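NRPS (PDB 6NKI) is an NRPS (nonribosomal peptide synthetase) portion from Penicillium fellutanum with a Rossmann-type domain of the Male sterility protein family, modelled with bound NADPH dihydro-nicotinamide-adenine-dinucleotide phosphate. Local coordinates at residues D246-R251 against G371-A376; R251-A256 against S320-A325; D277-L282 against V311-G316; A141-S146 against D201-T206. All blocks are in the same frame, centred on the assembly; numbering follows the deposited sequence.

Interaction 1: residues D246-R251 against G371-A376; sequences DDLLWR and GCLGVA. With NDP (NADPH dihydro-nicotinamide-adenine-dinucleotide phosphate), chain B.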
loop_
_atom_site.group_PDB
_atom_site.type_symbol
_atom_site.label_atom_id
_atom_site.label_comp_id
_atom_site.label_asym_id
_atom_site.label_seq_id
_atom_site.Cartn_x
_atom_site.Cartn_y
_atom_site.Cartn_z
ATOM N N ASP A 246 -21.210 -7.449 7.568
ATOM C CA ASP A 246 -21.866 -6.535 8.537
ATOM C C ASP A 246 -21.129 -5.199 8.657
ATOM O O ASP A 246 -21.017 -4.700 9.781
ATOM C CB ASP A 246 -22.115 -7.223 9.878
ATOM C CG ASP A 246 -20.847 -7.690 10.556
ATOM O OD1 ASP A 246 -19.775 -7.547 9.946
ATOM O OD2 ASP A 246 -20.949 -8.192 11.686
ATOM N N ASP A 247 -20.616 -4.661 7.554
ATOM C CA ASP A 247 -19.888 -3.367 7.635
ATOM C C ASP A 247 -20.794 -2.233 7.142
ATOM O O ASP A 247 -21.322 -2.333 6.033
ATOM C CB ASP A 247 -18.581 -3.428 6.839
ATOM C CG ASP A 247 -17.770 -2.148 6.896
ATOM O OD1 ASP A 247 -17.305 -1.796 7.994
ATOM O OD2 ASP A 247 -17.614 -1.520 5.847
ATOM N N LEU A 248 -20.970 -1.191 7.948
ATOM C CA LEU A 248 -21.771 -0.063 7.482
ATOM C C LEU A 248 -21.543 0.213 6.004
ATOM O O LEU A 248 -22.495 0.365 5.230
ATOM C CB LEU A 248 -21.440 1.178 8.293
ATOM C CG LEU A 248 -22.054 2.448 7.721
ATOM C CD1 LEU A 248 -23.573 2.364 7.619
ATOM C CD2 LEU A 248 -21.635 3.634 8.568
ATOM N N LEU A 249 -20.277 0.255 5.597
ATOM C CA LEU A 249 -19.920 0.629 4.236
ATOM C C LEU A 249 -20.616 -0.276 3.226
ATOM O O LEU A 249 -21.375 0.191 2.369
ATOM C CB LEU A 249 -18.391 0.561 4.077
ATOM C CG LEU A 249 -17.805 1.151 2.806
ATOM C CD1 LEU A 249 -17.974 2.667 2.819
ATOM C CD2 LEU A 249 -16.343 0.742 2.611
ATOM N N TRP A 250 -20.395 -1.588 3.342
ATOM C CA TRP A 250 -20.894 -2.509 2.333
ATOM C C TRP A 250 -22.399 -2.710 2.421
ATOM O O TRP A 250 -23.018 -3.136 1.438
ATOM C CB TRP A 250 -20.187 -3.850 2.438
ATOM C CG TRP A 250 -18.751 -3.698 2.237
ATOM C CD1 TRP A 250 -17.762 -3.949 3.143
ATOM C CD2 TRP A 250 -18.113 -3.146 1.088
ATOM N NE1 TRP A 250 -16.538 -3.649 2.605
ATOM C CE2 TRP A 250 -16.723 -3.141 1.347
ATOM C CE3 TRP A 250 -18.577 -2.676 -0.145
ATOM C CZ2 TRP A 250 -15.803 -2.683 0.433
ATOM C CZ3 TRP A 250 -17.662 -2.225 -1.050
ATOM C CH2 TRP A 250 -16.280 -2.237 -0.762
ATOM N N ARG A 251 -22.990 -2.461 3.596
ATOM C CA ARG A 251 -24.439 -2.514 3.730
ATOM C C ARG A 251 -25.099 -1.391 2.928
ATOM O O ARG A 251 -26.162 -1.586 2.333
ATOM C CB ARG A 251 -24.824 -2.441 5.213
ATOM C CG ARG A 251 -24.639 -3.736 6.049
ATOM C CD ARG A 251 -24.856 -3.438 7.556
ATOM N NE ARG A 251 -24.699 -4.615 8.414
ATOM C CZ ARG A 251 -25.692 -5.294 8.988
ATOM N NH1 ARG A 251 -25.410 -6.349 9.739
ATOM N NH2 ARG A 251 -26.958 -4.905 8.865
ATOM N N GLY A 371 -27.863 10.560 4.628
ATOM C CA GLY A 371 -27.631 9.534 3.634
ATOM C C GLY A 371 -26.231 9.518 3.068
ATOM O O GLY A 371 -25.988 8.888 2.034
ATOM N N CYS A 372 -25.293 10.174 3.736
ATOM C CA CYS A 372 -23.989 10.457 3.166
ATOM C C CYS A 372 -22.897 9.864 4.045
ATOM O O CYS A 372 -22.708 10.286 5.193
ATOM C CB CYS A 372 -23.838 11.969 2.956
ATOM S SG CYS A 372 -23.989 13.053 4.382
ATOM N N LEU A 373 -22.225 8.839 3.519
ATOM C CA LEU A 373 -20.973 8.336 4.058
ATOM C C LEU A 373 -19.910 9.435 4.000
ATOM O O LEU A 373 -20.091 10.478 3.360
ATOM C CB LEU A 373 -20.483 7.135 3.252
ATOM C CG LEU A 373 -21.395 5.914 3.241
ATOM C CD1 LEU A 373 -20.836 4.838 2.328
ATOM C CD2 LEU A 373 -21.567 5.414 4.666
ATOM N N GLY A 374 -18.787 9.218 4.660
ATOM C CA GLY A 374 -17.713 10.174 4.509
ATOM C C GLY A 374 -18.032 11.558 5.063
ATOM O O GLY A 374 -19.076 11.813 5.643
ATOM N N VAL A 375 -17.088 12.474 4.838
ATOM C CA VAL A 375 -16.900 13.659 5.669
ATOM C C VAL A 375 -16.493 14.838 4.797
ATOM O O VAL A 375 -15.736 14.686 3.829
ATOM C CB VAL A 375 -15.818 13.380 6.755
ATOM C CG1 VAL A 375 -15.397 14.643 7.482
ATOM C CG2 VAL A 375 -16.318 12.352 7.764
ATOM N N ALA A 376 -16.990 16.022 5.154
ATOM C CA ALA A 376 -16.572 17.241 4.473
ATOM C C ALA A 376 -15.067 17.447 4.620
ATOM O O ALA A 376 -14.507 17.183 5.687
ATOM C CB ALA A 376 -17.314 18.452 5.033
HETATM P PA NDP B . -17.477 -7.223 15.395
HETATM O O1A NDP B . -18.307 -6.035 15.787
HETATM O O2A NDP B . -18.023 -8.609 15.620
HETATM O O5B NDP B . -15.893 -7.143 15.967
HETATM C C5B NDP B . -15.926 -6.753 17.295
HETATM C C4B NDP B . -15.017 -7.672 18.113
HETATM O O4B NDP B . -15.287 -7.426 19.521
HETATM C C3B NDP B . -15.285 -9.131 17.779
HETATM O O3B NDP B . -14.086 -9.827 17.844
HETATM C C2B NDP B . -16.196 -9.644 18.951
HETATM O O2B NDP B . -16.029 -10.956 19.271
HETATM C C1B NDP B . -15.656 -8.685 20.120
HETATM N N9A NDP B . -16.690 -8.442 21.191
HETATM C C8A NDP B . -17.936 -7.781 21.094
HETATM N N7A NDP B . -18.617 -7.746 22.269
HETATM C C5A NDP B . -17.766 -8.422 23.172
HETATM C C6A NDP B . -17.885 -8.728 24.545
HETATM N N6A NDP B . -19.001 -8.353 25.264
HETATM N N1A NDP B . -16.905 -9.411 25.209
HETATM C C2A NDP B . -15.824 -9.765 24.446
HETATM N N3A NDP B . -15.559 -9.548 23.157
HETATM C C4A NDP B . -16.568 -8.859 22.518
HETATM O O3 NDP B . -17.273 -7.082 13.733
HETATM P PN NDP B . -17.049 -5.541 13.298
HETATM O O1N NDP B . -16.634 -5.486 11.880
HETATM O O2N NDP B . -18.163 -4.653 13.814
HETATM O O5D NDP B . -15.586 -4.786 14.141
HETATM C C5D NDP B . -14.359 -5.487 13.916
HETATM C C4D NDP B . -13.111 -4.492 13.735
HETATM O O4D NDP B . -13.254 -3.700 12.548
HETATM C C3D NDP B . -12.974 -3.488 14.917
HETATM O O3D NDP B . -11.713 -3.669 15.531
HETATM C C2D NDP B . -13.077 -2.058 14.315
HETATM O O2D NDP B . -12.005 -1.210 14.689
HETATM C C1D NDP B . -12.946 -2.299 12.835
HETATM N N1N NDP B . -13.939 -1.519 11.954
HETATM C C2N NDP B . -14.238 -2.130 10.774
HETATM C C3N NDP B . -15.112 -1.621 9.893
HETATM C C7N NDP B . -15.170 -2.432 8.700
HETATM O O7N NDP B . -15.170 -3.659 8.657
HETATM N N7N NDP B . -15.081 -1.721 7.547
HETATM C C4N NDP B . -15.893 -0.320 10.136
HETATM C C5N NDP B . -15.405 0.379 11.374
HETATM C C6N NDP B . -14.492 -0.194 12.215
HETATM P P2B NDP B . -17.380 -12.084 18.626
HETATM O O1X NDP B . -16.791 -13.406 19.010
HETATM O O2X NDP B . -18.621 -11.621 19.396
HETATM O O3X NDP B . -17.282 -11.681 17.189
#
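L373 alone represents its loop in this contact, set against L248 and L249 in the first turn of helix 248-259. The closer approach joins L249 CD1 to L373 CD1 at 3.6 Å, the two side chains crossing at about a right angle. L249 has CG anti to its backbone N (chi1 -169°), which carries CD1 toward the loop although its CB does not point there. Its other branch, CD2, lies 4.0 Å above the ring plane of W250, toward the rim of the indole. L248 adds a looser touch, its CG 4.3 Å from L373 CD2. Just ahead of the helix, D247 sits at the N-cap position and belongs to the pocket of NADPH dihydro-nicotinamide-adenine-dinucleotide phosphate, next to the ligand's carboxamide; the two are modelled too close for a bond type to be assigned. F322 and M319 of helix 319-330 close in on L249 and L373 respectively. With no hydrogen bond between the segments, the direct contact is apolar, one residue from D247 of the ligand pocket.

Interaction 2: residues R251-A256 against S320-A325; sequences RVVTTA and SDFWKA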
loop_
_atom_site.group_PDB
_atom_site.type_symbol
_atom_site.label_atom_id
_atom_site.label_comp_id
_atom_site.label_asym_id
_atom_site.label_seq_id
_atom_site.Cartn_x
_atom_site.Cartn_y
_atom_site.Cartn_z
ATOM N N ARG A 251 -22.990 -2.461 3.596
ATOM C CA ARG A 251 -24.439 -2.514 3.730
ATOM C C ARG A 251 -25.099 -1.391 2.928
ATOM O O ARG A 251 -26.162 -1.586 2.333
ATOM C CB ARG A 251 -24.824 -2.441 5.213
ATOM C CG ARG A 251 -24.639 -3.736 6.049
ATOM C CD ARG A 251 -24.856 -3.438 7.556
ATOM N NE ARG A 251 -24.699 -4.615 8.414
ATOM C CZ ARG A 251 -25.692 -5.294 8.988
ATOM N NH1 ARG A 251 -25.410 -6.349 9.739
ATOM N NH2 ARG A 251 -26.958 -4.905 8.865
ATOM N N VAL A 252 -24.461 -0.214 2.883
ATOM C CA VAL A 252 -24.932 0.887 2.040
ATOM C C VAL A 252 -24.659 0.592 0.567
ATOM O O VAL A 252 -25.446 0.955 -0.311
ATOM C CB VAL A 252 -24.274 2.209 2.474
ATOM C CG1 VAL A 252 -24.637 3.339 1.526
ATOM C CG2 VAL A 252 -24.689 2.552 3.880
ATOM N N VAL A 253 -23.552 -0.070 0.277
ATOM C CA VAL A 253 -23.267 -0.458 -1.097
ATOM C C VAL A 253 -24.231 -1.544 -1.567
ATOM O O VAL A 253 -24.621 -1.575 -2.739
ATOM C CB VAL A 253 -21.784 -0.892 -1.205
ATOM C CG1 VAL A 253 -21.489 -1.578 -2.524
ATOM C CG2 VAL A 253 -20.871 0.334 -1.058
ATOM N N THR A 254 -24.636 -2.447 -0.671
ATOM C CA THR A 254 -25.446 -3.583 -1.105
ATOM C C THR A 254 -26.902 -3.172 -1.360
ATOM O O THR A 254 -27.595 -3.794 -2.181
ATOM C CB THR A 254 -25.351 -4.716 -0.069
ATOM O OG1 THR A 254 -25.920 -5.916 -0.607
ATOM C CG2 THR A 254 -26.094 -4.355 1.228
ATOM N N THR A 255 -27.381 -2.123 -0.683
ATOM C CA THR A 255 -28.730 -1.641 -0.946
ATOM C C THR A 255 -28.740 -0.642 -2.090
ATOM O O THR A 255 -29.771 -0.464 -2.755
ATOM C CB THR A 255 -29.345 -1.001 0.308
ATOM O OG1 THR A 255 -28.724 0.261 0.579
ATOM C CG2 THR A 255 -29.149 -1.912 1.522
ATOM N N ALA A 256 -27.603 0.016 -2.325
ATOM C CA ALA A 256 -27.473 0.848 -3.511
ATOM C C ALA A 256 -27.530 -0.005 -4.769
ATOM O O ALA A 256 -28.013 0.451 -5.812
ATOM C CB ALA A 256 -26.176 1.651 -3.444
ATOM N N SER A 320 -16.871 10.756 -4.878
ATOM C CA SER A 320 -17.007 10.520 -6.314
ATOM C C SER A 320 -16.043 9.439 -6.789
ATOM O O SER A 320 -16.414 8.569 -7.589
ATOM C CB SER A 320 -16.777 11.808 -7.099
ATOM O OG SER A 320 -15.425 12.207 -7.055
ATOM N N ASP A 321 -14.805 9.465 -6.297
ATOM C CA ASP A 321 -13.842 8.445 -6.685
ATOM C C ASP A 321 -14.268 7.076 -6.165
ATOM O O ASP A 321 -14.119 6.057 -6.855
ATOM C CB ASP A 321 -12.463 8.846 -6.152
ATOM C CG ASP A 321 -11.317 8.113 -6.835
ATOM O OD1 ASP A 321 -11.554 7.267 -7.733
ATOM O OD2 ASP A 321 -10.161 8.406 -6.471
ATOM N N PHE A 322 -14.807 7.039 -4.941
ATOM C CA PHE A 322 -15.290 5.788 -4.359
ATOM C C PHE A 322 -16.392 5.160 -5.221
ATOM O O PHE A 322 -16.277 4.006 -5.660
ATOM C CB PHE A 322 -15.753 6.043 -2.907
ATOM C CG PHE A 322 -16.596 4.924 -2.321
ATOM C CD1 PHE A 322 -16.021 3.720 -1.947
ATOM C CD2 PHE A 322 -17.984 5.078 -2.189
ATOM C CE1 PHE A 322 -16.796 2.685 -1.438
ATOM C CE2 PHE A 322 -18.764 4.053 -1.701
ATOM C CZ PHE A 322 -18.153 2.845 -1.310
ATOM N N TRP A 323 -17.453 5.916 -5.514
ATOM C CA TRP A 323 -18.567 5.321 -6.249
ATOM C C TRP A 323 -18.206 4.939 -7.683
ATOM O O TRP A 323 -18.715 3.928 -8.184
ATOM C CB TRP A 323 -19.771 6.246 -6.273
ATOM C CG TRP A 323 -20.493 6.361 -4.986
ATOM C CD1 TRP A 323 -20.541 7.445 -4.164
ATOM C CD2 TRP A 323 -21.250 5.338 -4.348
ATOM N NE1 TRP A 323 -21.320 7.174 -3.066
ATOM C CE2 TRP A 323 -21.764 5.881 -3.157
ATOM C CE3 TRP A 323 -21.558 4.017 -4.675
ATOM C CZ2 TRP A 323 -22.579 5.156 -2.306
ATOM C CZ3 TRP A 323 -22.359 3.296 -3.818
ATOM C CH2 TRP A 323 -22.855 3.864 -2.653
ATOM N N LYS A 324 -17.347 5.707 -8.369
ATOM C CA LYS A 324 -17.027 5.265 -9.718
ATOM C C LYS A 324 -16.256 3.966 -9.690
ATOM O O LYS A 324 -16.252 3.244 -10.693
ATOM C CB LYS A 324 -16.292 6.337 -10.536
ATOM C CG LYS A 324 -14.987 6.876 -10.023
ATOM C CD LYS A 324 -14.312 7.764 -11.100
ATOM C CE LYS A 324 -14.980 9.134 -11.345
ATOM N NZ LYS A 324 -14.798 10.141 -10.253
ATOM N N ALA A 325 -15.655 3.630 -8.542
ATOM C CA ALA A 325 -14.963 2.362 -8.377
ATOM C C ALA A 325 -15.942 1.235 -8.086
ATOM O O ALA A 325 -15.801 0.134 -8.628
ATOM C CB ALA A 325 -13.920 2.491 -7.271
#
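V253 and A256 of helix 248-259 meet two consecutive aromatic residues of helix 319-330, and the closest touch puts V253 CG2 at the edge of the F322 ring, 3.7 Å from CZ. The same methyl lies 4.3 Å from W323 CZ3, while A256 CB reaches W323 CH2 at 4.1 Å, both approaching the indole obliquely. F322 CE2 stands 3.7 Å above the centre of one face of W323, and Y262 stacks on that indole. Both helices lie away from the seven-stranded Rossmann sheet, in what is probably the smaller C-terminal region of an extended SDR-type fold, and cross at -55°; their axes stay 12.7 Å apart, a gap the rings span. W323 leans across it because its CG is anti to the carbonyl carbon (chi1 -73°). The far flank of 320-325 is looser: exposed K324 folds back, its NZ making a weak 3.5 Å hydrogen bond to S320 O. D321, which takes no part in the contact, forms a salt bridge with R396.

Interaction 3: residues D277-L282 against V311-G316; sequences DWVASL and VSIGDG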
loop_
_atom_site.group_PDB
_atom_site.type_symbol
_atom_site.label_atom_id
_atom_site.label_comp_id
_atom_site.label_asym_id
_atom_site.label_seq_id
_atom_site.Cartn_x
_atom_site.Cartn_y
_atom_site.Cartn_z
ATOM N N ASP A 277 -4.829 -5.057 5.908
ATOM C CA ASP A 277 -3.428 -5.504 6.115
ATOM C C ASP A 277 -2.513 -4.312 6.392
ATOM O O ASP A 277 -1.601 -4.464 7.188
ATOM C CB ASP A 277 -2.948 -6.464 5.026
ATOM C CG ASP A 277 -2.946 -5.891 3.622
ATOM O OD1 ASP A 277 -3.389 -4.756 3.445
ATOM O OD2 ASP A 277 -2.497 -6.596 2.721
ATOM N N TRP A 278 -2.721 -3.186 5.725
ATOM C CA TRP A 278 -1.837 -2.022 5.967
ATOM C C TRP A 278 -1.962 -1.540 7.413
ATOM O O TRP A 278 -0.927 -1.242 7.996
ATOM C CB TRP A 278 -2.103 -0.891 4.967
ATOM C CG TRP A 278 -2.025 -1.303 3.531
ATOM C CD1 TRP A 278 -1.153 -2.194 2.979
ATOM C CD2 TRP A 278 -2.846 -0.829 2.449
ATOM N NE1 TRP A 278 -1.383 -2.319 1.637
ATOM C CE2 TRP A 278 -2.416 -1.493 1.282
ATOM C CE3 TRP A 278 -3.904 0.082 2.346
ATOM C CZ2 TRP A 278 -3.013 -1.276 0.039
ATOM C CZ3 TRP A 278 -4.483 0.301 1.116
ATOM C CH2 TRP A 278 -4.046 -0.372 -0.023
ATOM N N VAL A 279 -3.169 -1.504 7.980
ATOM C CA VAL A 279 -3.311 -0.972 9.321
ATOM C C VAL A 279 -2.915 -2.040 10.336
ATOM O O VAL A 279 -2.262 -1.745 11.346
ATOM C CB VAL A 279 -4.748 -0.460 9.509
ATOM C CG1 VAL A 279 -4.987 0.770 8.659
ATOM C CG2 VAL A 279 -5.712 -1.509 9.071
ATOM N N ALA A 280 -3.253 -3.292 10.040
ATOM C CA ALA A 280 -2.713 -4.428 10.758
ATOM C C ALA A 280 -1.192 -4.351 10.845
ATOM O O ALA A 280 -0.620 -4.369 11.942
ATOM C CB ALA A 280 -3.151 -5.719 10.063
ATOM N N SER A 281 -0.524 -4.305 9.681
ATOM C CA SER A 281 0.932 -4.207 9.620
ATOM C C SER A 281 1.426 -3.040 10.461
ATOM O O SER A 281 2.409 -3.153 11.211
ATOM C CB SER A 281 1.399 -4.047 8.156
ATOM O OG SER A 281 2.829 -3.958 8.006
ATOM N N LEU A 282 0.743 -1.898 10.347
ATOM C CA LEU A 282 1.145 -0.718 11.096
ATOM C C LEU A 282 0.926 -0.879 12.600
ATOM O O LEU A 282 1.567 -0.176 13.370
ATOM C CB LEU A 282 0.398 0.517 10.574
ATOM C CG LEU A 282 0.669 1.853 11.281
ATOM C CD1 LEU A 282 2.167 2.122 11.281
ATOM C CD2 LEU A 282 -0.046 3.016 10.633
ATOM N N VAL A 311 -1.454 7.651 16.231
ATOM C CA VAL A 311 -1.443 7.780 14.779
ATOM C C VAL A 311 -2.868 7.651 14.249
ATOM O O VAL A 311 -3.582 6.692 14.570
ATOM C CB VAL A 311 -0.489 6.765 14.118
ATOM C CG1 VAL A 311 0.962 7.098 14.478
ATOM C CG2 VAL A 311 -0.812 5.364 14.542
ATOM N N SER A 312 -3.288 8.634 13.465
ATOM C CA SER A 312 -4.554 8.588 12.756
ATOM C C SER A 312 -4.339 8.059 11.338
ATOM O O SER A 312 -3.294 8.273 10.723
ATOM C CB SER A 312 -5.197 9.974 12.725
ATOM O OG SER A 312 -5.548 10.409 14.030
ATOM N N ILE A 313 -5.334 7.344 10.842
ATOM C CA ILE A 313 -5.307 6.766 9.509
ATOM C C ILE A 313 -6.176 7.646 8.614
ATOM O O ILE A 313 -7.393 7.443 8.497
ATOM C CB ILE A 313 -5.810 5.326 9.530
ATOM C CG1 ILE A 313 -5.126 4.565 10.648
ATOM C CG2 ILE A 313 -5.491 4.632 8.198
ATOM C CD1 ILE A 313 -3.668 4.394 10.415
ATOM N N GLY A 314 -5.567 8.648 7.985
ATOM C CA GLY A 314 -6.261 9.470 7.008
ATOM C C GLY A 314 -6.576 8.800 5.681
ATOM O O GLY A 314 -7.186 9.453 4.830
ATOM N N ASP A 315 -6.212 7.520 5.493
ATOM C CA ASP A 315 -6.333 6.875 4.186
ATOM C C ASP A 315 -7.769 6.929 3.651
ATOM O O ASP A 315 -8.739 6.707 4.382
ATOM C CB ASP A 315 -5.890 5.395 4.227
ATOM C CG ASP A 315 -4.377 5.191 4.469
ATOM O OD1 ASP A 315 -3.626 6.189 4.567
ATOM O OD2 ASP A 315 -3.943 4.004 4.416
ATOM N N GLY A 316 -7.906 7.189 2.357
ATOM C CA GLY A 316 -9.257 7.102 1.810
ATOM C C GLY A 316 -9.391 7.782 0.452
ATOM O O GLY A 316 -8.415 7.946 -0.277
#
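I313 fills the contact with both of its branches, CG2 going to V279 and CD1 to L282 on helix 276-288. Its CG1 is anti to the carbonyl carbon (chi1 -48°), and a second turn about CB-CG1 (chi2 -67°) sends CD1 toward L282, whose CD2 is 3.9 Å away; these two side chains meet tip to tip. On the shorter branch, I313 CG2 lies 3.9 Å from V279 CG1, the two side chains crossing obliquely. In L282 the CG lies opposite the backbone N (chi1 178°), stretching the side chain out from the helix. I313 follows strand 310-312, one edge strand of the parallel Rossmann sheet within this chain, and its backbone is hydrogen-bonded to R230 just where strand 226-230 ends. Helix 276-288 thus packs beside that edge, and its V279 and A280 also touch helix 32-43, which follows strand 22-27, the first in the chain. One residue earlier than V279, W278 makes a thin contact with D315, CE3 to OD2 at 4.4 Å and oblique to the indole. The carboxylate of D315 finds its hydrogen bond across the dimer interface, where OD2 pairs with S390 OG of the second subunit, and W278 touches M394 of that subunit too.

Interaction 4: residues A141-S146 against D201-T206; sequences AANVRS and DGYTQT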
loop_
_atom_site.group_PDB
_atom_site.type_symbol
_atom_site.label_atom_id
_atom_site.label_comp_id
_atom_site.label_asym_id
_atom_site.label_seq_id
_atom_site.Cartn_x
_atom_site.Cartn_y
_atom_site.Cartn_z
ATOM N N ALA A 141 -18.097 -0.932 30.569
ATOM C CA ALA A 141 -17.387 -2.071 31.136
ATOM C C ALA A 141 -16.670 -2.866 30.053
ATOM O O ALA A 141 -15.522 -3.286 30.236
ATOM C CB ALA A 141 -18.359 -2.963 31.910
ATOM N N ALA A 142 -17.326 -3.074 28.914
ATOM C CA ALA A 142 -16.730 -3.910 27.881
ATOM C C ALA A 142 -15.586 -3.185 27.181
ATOM O O ALA A 142 -14.527 -3.771 26.920
ATOM C CB ALA A 142 -17.806 -4.347 26.890
ATOM N N ASN A 143 -15.752 -1.891 26.906
ATOM C CA ASN A 143 -14.680 -1.164 26.244
ATOM C C ASN A 143 -13.705 -0.557 27.259
ATOM O O ASN A 143 -12.500 -0.823 27.212
ATOM C CB ASN A 143 -15.261 -0.099 25.306
ATOM C CG ASN A 143 -16.079 -0.713 24.190
ATOM O OD1 ASN A 143 -15.931 -1.895 23.880
ATOM N ND2 ASN A 143 -16.880 0.106 23.520
ATOM N N VAL A 144 -14.207 0.238 28.201
ATOM C CA VAL A 144 -13.310 1.082 28.987
ATOM C C VAL A 144 -12.795 0.411 30.267
ATOM O O VAL A 144 -11.668 0.688 30.691
ATOM C CB VAL A 144 -14.005 2.412 29.314
ATOM C CG1 VAL A 144 -13.034 3.385 30.010
ATOM C CG2 VAL A 144 -14.622 3.021 28.070
ATOM N N ARG A 145 -13.594 -0.443 30.905
ATOM C CA ARG A 145 -13.128 -1.167 32.088
ATOM C C ARG A 145 -12.010 -2.128 31.721
ATOM O O ARG A 145 -10.999 -2.228 32.427
ATOM C CB ARG A 145 -14.297 -1.927 32.715
ATOM C CG ARG A 145 -14.012 -2.789 33.945
ATOM C CD ARG A 145 -13.989 -2.003 35.233
ATOM N NE ARG A 145 -13.916 -2.927 36.369
ATOM C CZ ARG A 145 -13.865 -2.569 37.650
ATOM N NH1 ARG A 145 -13.904 -1.288 37.996
ATOM N NH2 ARG A 145 -13.798 -3.503 38.592
ATOM N N SER A 146 -12.205 -2.855 30.626
ATOM C CA SER A 146 -11.187 -3.671 29.989
ATOM C C SER A 146 -9.885 -2.881 29.864
ATOM O O SER A 146 -8.811 -3.395 30.201
ATOM C CB SER A 146 -11.722 -4.160 28.634
ATOM O OG SER A 146 -12.088 -3.087 27.782
ATOM N N ASP A 201 -21.758 10.087 19.767
ATOM C CA ASP A 201 -22.045 8.690 20.060
ATOM C C ASP A 201 -21.227 8.193 21.241
ATOM O O ASP A 201 -20.032 8.482 21.341
ATOM C CB ASP A 201 -21.758 7.813 18.842
ATOM C CG ASP A 201 -22.204 6.377 19.045
ATOM O OD1 ASP A 201 -22.739 6.054 20.131
ATOM O OD2 ASP A 201 -22.022 5.566 18.119
ATOM N N GLY A 202 -21.870 7.403 22.103
ATOM C CA GLY A 202 -21.155 6.780 23.202
ATOM C C GLY A 202 -20.072 5.828 22.733
ATOM O O GLY A 202 -19.011 5.731 23.354
ATOM N N TYR A 203 -20.318 5.111 21.637
ATOM C CA TYR A 203 -19.284 4.242 21.097
ATOM C C TYR A 203 -18.007 5.025 20.799
ATOM O O TYR A 203 -16.944 4.752 21.366
ATOM C CB TYR A 203 -19.780 3.520 19.848
ATOM C CG TYR A 203 -18.637 2.788 19.212
ATOM C CD1 TYR A 203 -18.109 1.646 19.802
ATOM C CD2 TYR A 203 -18.036 3.275 18.057
ATOM C CE1 TYR A 203 -17.036 0.988 19.241
ATOM C CE2 TYR A 203 -16.970 2.628 17.488
ATOM C CZ TYR A 203 -16.469 1.485 18.084
ATOM O OH TYR A 203 -15.400 0.836 17.517
ATOM N N THR A 204 -18.099 6.006 19.899
ATOM C CA THR A 204 -16.984 6.923 19.684
ATOM C C THR A 204 -16.552 7.615 20.977
ATOM O O THR A 204 -15.389 8.008 21.122
ATOM C CB THR A 204 -17.378 7.949 18.622
ATOM O OG1 THR A 204 -18.594 8.597 19.008
ATOM C CG2 THR A 204 -17.594 7.265 17.281
ATOM N N GLN A 205 -17.469 7.749 21.932
ATOM C CA GLN A 205 -17.156 8.333 23.230
ATOM C C GLN A 205 -16.519 7.322 24.177
ATOM O O GLN A 205 -15.860 7.730 25.138
ATOM C CB GLN A 205 -18.441 8.913 23.836
ATOM C CG GLN A 205 -18.321 9.869 25.017
ATOM C CD GLN A 205 -19.690 10.362 25.476
ATOM O OE1 GLN A 205 -20.719 9.910 24.972
ATOM N NE2 GLN A 205 -19.704 11.295 26.425
ATOM N N THR A 206 -16.690 6.018 23.918
ATOM C CA THR A 206 -15.985 4.996 24.692
ATOM C C THR A 206 -14.534 4.874 24.258
ATOM O O THR A 206 -13.630 4.845 25.101
ATOM C CB THR A 206 -16.655 3.625 24.553
ATOM O OG1 THR A 206 -16.726 3.252 23.169
ATOM C CG2 THR A 206 -18.035 3.595 25.209
#
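N143 and T206 join two neighbouring helices of the Rossmann domain, 136-156 and 202-220, and the first turn of the second holds Y203-T204-Q205-T206, the start of a sequence consistent with the YxxxK signature of the SDR superfamily. N143 ND2 donates to T206 OG1 at 3.2 Å with an N-H...O angle of 145°, the hydroxyl lying 20° out of the amide plane. A chi1 of 57° places OG1 where N143 ND2 reaches it. T206 OG1 in turn points to Y203 O within its own helix, a bond modelled too short to be trusted. N143 ND2 also comes within 4.2 Å of Y203 CD1, oblique to the ring of Y203, whose side chain comes within about 5 Å of the bound NADPH dihydro-nicotinamide-adenine-dinucleotide phosphate. Beside the polar pair, V144 CG2 rests 3.6 Å from T206 O and 4.1 Å from T206 CB. D201 caps helix 202-220, its OD1 accepting from Y203 N at 3.0 Å; separately, T204 OG1 donates to D201 O at 2.7 Å. The two segments run nearly parallel, 16° between axes 10.3 Å apart. L139 of helix 136-156 packs on Y203 and T206, V144 touches A209, S210 and L213 of helix 202-220, and the helices lead on to the adjacent strands 162-166 and 226-230.

In the fold
From the N terminus, interaction 4 closes first, joining helix 136-156 to helix 202-220 within the Rossmann domain before any other contact opens. The remaining three are nested. Interaction 1 opens at 246-251, interaction 2 follows on the same helix, 248-259, sharing R251, and interaction 3 opens at 277-282. They close in reverse: 311-316 beside the edge of the large sheet, then 320-325, and last 371-376 in the loop before helix 389-410. Interactions 1 and 2 touch directly, L249 CD1 lying 4.1 Å from F322 CZ, and form one apolar cluster. Interactions 3 and 4 lie on opposite sides of the chain's centre, about 22 Å apart between centres.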